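Putative invasin (Yersinia pseudotuberculosis IP 31758, PDB 5N40) probably acts as a surface adhesin of the invasin family, presenting a C-type lectin-like adhesion domain on a rod of immunoglobulin-like domains. Local coordinates at residues Ala129-Ser133 with Thr134-Ala138; Tyr324-Met327 with Asn328-Asn331; Ala149-Asn152 with Arg153-Pro157. The protein carries 1 engineered substitution. One frame throughout, in Å; residues are numbered along the deposited sequence.

Contact 1: residues Ala129-Ser133 with Thr134-Ala138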
loop_
_atom_site.group_PDB
_atom_site.type_symbol
_atom_site.label_atom_id
_atom_site.label_comp_id
_atom_site.label_asym_id
_atom_site.label_seq_id
_atom_site.Cartn_x
_atom_site.Cartn_y
_atom_site.Cartn_z
ATOM N N ALA A 129 6.721 14.668 -0.211
ATOM C CA ALA A 129 5.913 15.828 0.154
ATOM C C ALA A 129 6.738 17.092 -0.040
ATOM O O ALA A 129 7.891 17.169 0.411
ATOM C CB ALA A 129 5.425 15.730 1.602
ATOM N N LYS A 130 6.153 18.067 -0.720
ATOM C CA LYS A 130 6.734 19.388 -0.865
ATOM C C LYS A 130 5.695 20.420 -0.462
ATOM O O LYS A 130 4.493 20.226 -0.673
ATOM C CB LYS A 130 7.199 19.639 -2.298
ATOM C CG LYS A 130 8.278 18.655 -2.747
ATOM C CD LYS A 130 8.570 18.758 -4.219
ATOM C CE LYS A 130 9.658 17.773 -4.629
ATOM N NZ LYS A 130 9.880 17.830 -6.093
ATOM N N TYR A 131 6.163 21.525 0.103
ATOM C CA TYR A 131 5.238 22.588 0.467
ATOM C C TYR A 131 4.505 23.060 -0.778
ATOM O O TYR A 131 5.098 23.224 -1.850
ATOM C CB TYR A 131 5.972 23.745 1.139
ATOM C CG TYR A 131 6.600 23.355 2.451
ATOM C CD1 TYR A 131 5.827 22.845 3.487
ATOM C CD2 TYR A 131 7.959 23.473 2.655
ATOM C CE1 TYR A 131 6.393 22.463 4.686
ATOM C CE2 TYR A 131 8.535 23.106 3.856
ATOM C CZ TYR A 131 7.744 22.605 4.870
ATOM O OH TYR A 131 8.313 22.234 6.059
ATOM N N LYS A 132 3.203 23.269 -0.627
ATOM C CA LYS A 132 2.313 23.375 -1.772
ATOM C C LYS A 132 2.791 24.433 -2.762
ATOM O O LYS A 132 3.063 25.583 -2.391
ATOM C CB LYS A 132 0.895 23.692 -1.291
ATOM C CG LYS A 132 -0.126 23.732 -2.402
ATOM C CD LYS A 132 -1.541 23.675 -1.868
ATOM C CE LYS A 132 -1.916 22.283 -1.349
ATOM N NZ LYS A 132 -3.313 22.262 -0.796
ATOM N N SER A 133 2.870 24.024 -4.031
ATOM C CA SER A 133 3.242 24.855 -5.174
ATOM C C SER A 133 4.714 25.239 -5.169
ATOM O O SER A 133 5.110 26.145 -5.905
ATOM C CB SER A 133 2.375 26.116 -5.267
ATOM O OG SER A 133 2.822 27.135 -4.380
ATOM N N THR A 134 5.544 24.567 -4.370
ATOM C CA THR A 134 6.977 24.826 -4.344
ATOM C C THR A 134 7.733 23.525 -4.565
ATOM O O THR A 134 7.152 22.437 -4.611
ATOM C CB THR A 134 7.443 25.444 -3.015
ATOM O OG1 THR A 134 7.585 24.414 -2.028
ATOM C CG2 THR A 134 6.469 26.525 -2.522
ATOM N N ASP A 135 9.054 23.654 -4.679
ATOM C CA ASP A 135 9.945 22.503 -4.763
ATOM C C ASP A 135 10.702 22.278 -3.456
ATOM O O ASP A 135 11.738 21.602 -3.449
ATOM C CB ASP A 135 10.918 22.674 -5.932
ATOM C CG ASP A 135 11.598 21.367 -6.323
ATOM O OD1 ASP A 135 10.881 20.408 -6.691
ATOM O OD2 ASP A 135 12.845 21.298 -6.265
ATOM N N VAL A 136 10.205 22.828 -2.351
ATOM C CA VAL A 136 10.845 22.684 -1.048
ATOM C C VAL A 136 10.263 21.461 -0.351
ATOM O O VAL A 136 9.045 21.358 -0.172
ATOM C CB VAL A 136 10.654 23.945 -0.191
ATOM C CG1 VAL A 136 11.362 23.795 1.146
ATOM C CG2 VAL A 136 11.177 25.163 -0.931
ATOM N N VAL A 137 11.138 20.533 0.043
ATOM C CA VAL A 137 10.684 19.302 0.677
ATOM C C VAL A 137 10.125 19.613 2.059
ATOM O O VAL A 137 10.572 20.540 2.752
ATOM C CB VAL A 137 11.819 18.264 0.762
ATOM C CG1 VAL A 137 12.358 17.950 -0.631
ATOM C CG2 VAL A 137 12.929 18.738 1.689
ATOM N N ALA A 138 9.137 18.820 2.465
ATOM C CA ALA A 138 8.430 19.029 3.725
ATOM C C ALA A 138 8.715 17.865 4.670
ATOM O O ALA A 138 8.143 16.776 4.506
ATOM C CB ALA A 138 6.929 19.174 3.471
#

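Contact 2: residues Tyr324-Met327 with Asn328-Asn331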
loop_
_atom_site.group_PDB
_atom_site.type_symbol
_atom_site.label_atom_id
_atom_site.label_comp_id
_atom_site.label_asym_id
_atom_site.label_seq_id
_atom_site.Cartn_x
_atom_site.Cartn_y
_atom_site.Cartn_z
ATOM N N TYR A 324 -6.330 -40.434 -18.971
ATOM C CA TYR A 324 -6.211 -39.060 -18.524
ATOM C C TYR A 324 -5.504 -39.071 -17.175
ATOM O O TYR A 324 -5.439 -40.101 -16.498
ATOM C CB TYR A 324 -7.588 -38.383 -18.442
ATOM C CG TYR A 324 -8.671 -39.187 -17.744
ATOM C CD1 TYR A 324 -8.726 -39.261 -16.358
ATOM C CD2 TYR A 324 -9.658 -39.846 -18.473
ATOM C CE1 TYR A 324 -9.722 -39.977 -15.717
ATOM C CE2 TYR A 324 -10.656 -40.563 -17.839
ATOM C CZ TYR A 324 -10.684 -40.623 -16.461
ATOM O OH TYR A 324 -11.671 -41.335 -15.814
ATOM N N VAL A 325 -4.947 -37.926 -16.787
ATOM C CA VAL A 325 -4.123 -37.838 -15.588
ATOM C C VAL A 325 -4.675 -36.756 -14.666
ATOM O O VAL A 325 -4.964 -35.637 -15.107
ATOM C CB VAL A 325 -2.652 -37.553 -15.934
ATOM C CG1 VAL A 325 -1.802 -37.581 -14.672
ATOM C CG2 VAL A 325 -2.127 -38.566 -16.954
ATOM N N TYR A 326 -4.808 -37.097 -13.386
ATOM C CA TYR A 326 -5.093 -36.145 -12.314
ATOM C C TYR A 326 -3.787 -35.450 -11.952
ATOM O O TYR A 326 -2.924 -36.035 -11.290
ATOM C CB TYR A 326 -5.664 -36.861 -11.095
ATOM C CG TYR A 326 -6.979 -37.582 -11.306
ATOM C CD1 TYR A 326 -7.040 -38.760 -12.036
ATOM C CD2 TYR A 326 -8.154 -37.103 -10.738
ATOM C CE1 TYR A 326 -8.241 -39.431 -12.214
ATOM C CE2 TYR A 326 -9.357 -37.765 -10.909
ATOM C CZ TYR A 326 -9.394 -38.928 -11.647
ATOM O OH TYR A 326 -10.589 -39.589 -11.819
ATOM N N MET A 327 -3.626 -34.194 -12.369
ATOM C CA MET A 327 -2.361 -33.516 -12.120
ATOM C C MET A 327 -2.243 -32.981 -10.698
ATOM O O MET A 327 -1.202 -32.410 -10.348
ATOM C CB MET A 327 -2.168 -32.394 -13.147
ATOM C CG MET A 327 -1.986 -32.915 -14.566
ATOM S SD MET A 327 -0.575 -34.034 -14.732
ATOM C CE MET A 327 0.799 -32.918 -14.503
ATOM N N ASN A 328 -3.260 -33.179 -9.860
ATOM C CA ASN A 328 -3.152 -32.874 -8.441
ATOM C C ASN A 328 -2.561 -34.023 -7.634
ATOM O O ASN A 328 -1.971 -33.779 -6.573
ATOM C CB ASN A 328 -4.530 -32.516 -7.873
ATOM C CG ASN A 328 -5.588 -33.569 -8.185
ATOM O OD1 ASN A 328 -5.742 -34.002 -9.331
ATOM N ND2 ASN A 328 -6.319 -33.986 -7.157
ATOM N N THR A 329 -2.675 -35.260 -8.124
ATOM C CA THR A 329 -2.207 -36.429 -7.387
ATOM C C THR A 329 -1.310 -37.367 -8.184
ATOM O O THR A 329 -0.685 -38.239 -7.574
ATOM C CB THR A 329 -3.398 -37.251 -6.867
ATOM O OG1 THR A 329 -4.243 -37.615 -7.965
ATOM C CG2 THR A 329 -4.200 -36.470 -5.837
ATOM N N GLY A 330 -1.241 -37.243 -9.509
ATOM C CA GLY A 330 -0.486 -38.171 -10.328
ATOM C C GLY A 330 -1.226 -39.436 -10.708
ATOM O O GLY A 330 -0.662 -40.276 -11.425
ATOM N N ASN A 331 -2.461 -39.607 -10.252
ATOM C CA ASN A 331 -3.256 -40.760 -10.648
ATOM C C ASN A 331 -3.685 -40.635 -12.107
ATOM O O ASN A 331 -3.809 -39.536 -12.651
ATOM C CB ASN A 331 -4.482 -40.886 -9.742
ATOM C CG ASN A 331 -4.112 -41.023 -8.278
ATOM O OD1 ASN A 331 -4.714 -40.393 -7.409
ATOM N ND2 ASN A 331 -3.108 -41.846 -8.000
#

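Contact 3: residues Ala149-Asn152 with Arg153-Pro157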
loop_
_atom_site.group_PDB
_atom_site.type_symbol
_atom_site.label_atom_id
_atom_site.label_comp_id
_atom_site.label_asym_id
_atom_site.label_seq_id
_atom_site.Cartn_x
_atom_site.Cartn_y
_atom_site.Cartn_z
ATOM N N ALA A 149 -9.756 1.671 -4.119
ATOM C CA ALA A 149 -10.346 0.920 -5.223
ATOM C C ALA A 149 -9.643 -0.427 -5.332
ATOM O O ALA A 149 -8.465 -0.548 -4.997
ATOM C CB ALA A 149 -10.249 1.663 -6.562
ATOM N N VAL A 150 -10.390 -1.433 -5.795
ATOM C CA VAL A 150 -9.864 -2.785 -6.027
ATOM C C VAL A 150 -10.596 -3.366 -7.224
ATOM O O VAL A 150 -11.818 -3.552 -7.175
ATOM C CB VAL A 150 -10.038 -3.709 -4.806
ATOM C CG1 VAL A 150 -9.386 -5.076 -5.075
ATOM C CG2 VAL A 150 -9.455 -3.093 -3.549
ATOM N N VAL A 151 -9.865 -3.687 -8.300
ATOM C CA VAL A 151 -10.473 -4.204 -9.520
ATOM C C VAL A 151 -9.656 -5.383 -10.035
ATOM O O VAL A 151 -8.478 -5.540 -9.714
ATOM C CB VAL A 151 -10.589 -3.134 -10.632
ATOM C CG1 VAL A 151 -11.477 -1.976 -10.175
ATOM C CG2 VAL A 151 -9.202 -2.625 -11.054
ATOM N N ASN A 152 -10.299 -6.207 -10.852
ATOM C CA ASN A 152 -9.601 -7.293 -11.531
ATOM C C ASN A 152 -9.015 -6.738 -12.831
ATOM O O ASN A 152 -8.874 -5.522 -12.987
ATOM C CB ASN A 152 -10.541 -8.499 -11.705
ATOM C CG ASN A 152 -11.669 -8.255 -12.700
ATOM O OD1 ASN A 152 -11.752 -7.210 -13.343
ATOM N ND2 ASN A 152 -12.558 -9.241 -12.820
ATOM N N ARG A 153 -8.629 -7.607 -13.765
ATOM C CA ARG A 153 -7.996 -7.146 -14.994
ATOM C C ARG A 153 -9.002 -6.677 -16.041
ATOM O O ARG A 153 -8.589 -6.139 -17.075
ATOM C CB ARG A 153 -7.113 -8.264 -15.562
ATOM C CG ARG A 153 -6.232 -7.825 -16.705
ATOM C CD ARG A 153 -5.071 -8.779 -16.955
ATOM N NE ARG A 153 -4.119 -8.167 -17.877
ATOM C CZ ARG A 153 -2.911 -8.639 -18.164
ATOM N NH1 ARG A 153 -2.467 -9.766 -17.624
ATOM N NH2 ARG A 153 -2.141 -7.967 -19.008
ATOM N N GLN A 154 -10.304 -6.843 -15.786
ATOM C CA GLN A 154 -11.356 -6.406 -16.695
ATOM C C GLN A 154 -12.186 -5.267 -16.106
ATOM O O GLN A 154 -13.339 -5.071 -16.505
ATOM C CB GLN A 154 -12.250 -7.586 -17.071
ATOM C CG GLN A 154 -11.484 -8.757 -17.690
ATOM C CD GLN A 154 -10.737 -8.357 -18.944
ATOM O OE1 GLN A 154 -11.181 -7.482 -19.690
ATOM N NE2 GLN A 154 -9.593 -8.989 -19.183
ATOM N N ASN A 155 -11.613 -4.512 -15.173
ATOM C CA ASN A 155 -12.237 -3.338 -14.572
ATOM C C ASN A 155 -13.427 -3.685 -13.693
ATOM O O ASN A 155 -14.260 -2.820 -13.416
ATOM C CB ASN A 155 -12.672 -2.338 -15.644
ATOM C CG ASN A 155 -12.794 -0.926 -15.104
ATOM O OD1 ASN A 155 -11.967 -0.485 -14.309
ATOM N ND2 ASN A 155 -13.836 -0.214 -15.524
ATOM N N SER A 156 -13.536 -4.921 -13.252
ATOM C CA SER A 156 -14.658 -5.283 -12.391
ATOM C C SER A 156 -14.268 -5.091 -10.930
ATOM O O SER A 156 -13.173 -5.502 -10.536
ATOM C CB SER A 156 -15.086 -6.725 -12.624
ATOM O OG SER A 156 -16.246 -7.023 -11.862
ATOM N N PRO A 157 -15.115 -4.479 -10.096
ATOM C CA PRO A 157 -14.751 -4.311 -8.683
ATOM C C PRO A 157 -14.687 -5.648 -7.965
ATOM O O PRO A 157 -15.518 -6.533 -8.187
ATOM C CB PRO A 157 -15.875 -3.427 -8.117
ATOM C CG PRO A 157 -16.649 -2.946 -9.301
ATOM C CD PRO A 157 -16.454 -3.939 -10.380
HETATM O O HOH W 1 -8.909 -3.458 -14.734
#

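Contact 1: residues Ala129-Ser133 with Thr134-Ala138
Tyr131 lays one face of its ring over the methyl of Ala138, a CH-pi contact in which CB stands 3.8 Å from the ring centroid, offset toward the rim on the CE1 side. Chi1 of -64° sets the ring beside its own backbone N, and CD2 comes to 3.7 Å from CG1 of Val136. The small methyl of Ala138 suits this place: besides the ring it meets CB of Ala129, 4.2 Å away.

The chain doubles back here through a type II beta turn from Tyr131 to Thr134. Tyr131 O takes two bonds from Thr134: the backbone N lies in the carbonyl plane at 2.9 Å, and OG1, tilted 34° from that plane, gives its proton at 2.8 Å. The same OG1 accepts from Val136 N, closing an ST turn, so threonine suits a position that must both give and receive. Beyond the turn, Tyr131 N bonds to Val136 O and Ala138 N to Ala129 O, flanking the single bridge of Lys130 with Val137. Extended beyond CG, Lys130 runs alongside Asp135 and forms a salt bridge, NZ lying 2.8 Å from Asp135 OD1 on its syn side but 31° out of the carboxylate plane.

The hairpin-like bend leaves the end of strand 123-131 in the immunoglobulin-like domain; strand 106-112 flanks it, with Leu108 against Ala129 and Val106 against Ala138.

Contact 2: residues Tyr324-Met327 with Asn328-Asn331
Tyr326 and Asn331 close the mouth of this turn: Tyr326 N gives a short bond of 2.7 Å to Asn331 O, the donor lying nearly in line with the carbonyl bond. That oxygen is used further, for it also receives a CA-H...O contact from Val325 and lies in plane at the edge of the Tyr326 ring, 3.4 Å from CD1.

Tyr326 O is the second hub. Gly330 N meets it at 2.7 Å, nearly head-on to the carbonyl, whereas Thr329 N comes from above the carbonyl plane at the longer distance of 3.3 Å. Two amides of the returning chain thus converge on one acceptor. Gly330 has a positive phi of 84°, a conformation in which a beta carbon would collide with the carbonyl oxygen of Thr329, which is why glycine suits it.

The turn joins strand 321-325 to strand 332-333, antiparallel partners in a small sheet of the C-type lectin-like adhesion domain. Helix 284-293 covers the side reached by Val325 and Met327: both touch Leu287, and Met327, bent at chi2 and chi3, also touches Leu290, a flexible apolar chain suited to a buried place.

Asn328 lies alongside Tyr326, its amide turned 49° from the ring. A chi1 of 52° puts CG between the backbone N and the carbonyl carbon, which brings OD1 back to Tyr326 CB at 3.4 Å. Thr329 OG1 serves as donor to Asn331 OD1 at 2.9 Å, coming from above the amide plane, a bond that spans Gly330 and gives OD1 of Asn331 a donor.

Contact 3: residues Ala149-Asn152 with Arg153-Pro157
Asn152 turns its side-chain OD1 into the bend that follows strand 142-151 of the immunoglobulin-like domain, a type I beta turn from Asn152 to Asn155 in which OD1 also accepts from Gln154 N, an Asx turn. Arg153 comes first along the returning chain; its extended side chain leads outward to a salt bridge with Asp223. Next, Gln154 gives its backbone N to Asn152 OD1 at 2.9 Å, while its own amide nitrogen NE2 bonds to the carbonyls of Ala225 and Ala227. Asn155 has a positive phi of 68° that asparagine tolerates well; its N donates weakly to a water, which in turn donates to Asn152 O at 2.7 Å and so links the first and last residues of the turn. Ser156 bonds twice to Asn152: its O accepts from Asn152 N at 3.0 Å, and its N donates to OD1. The backbone of Pro157, which has no amide hydrogen to give, pairs with that of Val151 in a single bridge and sends its CA toward Val150 O at 3.4 Å. A chi1 of 69° places the Asn152 amide within the turn, where Gln154 N and Ser156 N reach OD1 from opposite faces of its plane.

How the contacts relate
All three contacts are local turns at the ends of strands, met along the chain in the order contact 1, contact 3, contact 2. Contacts 1 and 3 belong to the same immunoglobulin-like domain and follow consecutive strands, 123-131 and 142-151, which lie in different sheets; their centres are 33 Å apart. Contact 2 sits in the adhesion domain, 33 Å from contact 3 and 60 Å from contact 1 between centres. None touches another. Contact 3 is bonded to Asp223, Ala225 and Ala227, between strands 209-217 and 236-239, and so lies near the junction of the two domains. The spacing reflects an elongated molecule, consistent with a lectin-like head carried on a stalk.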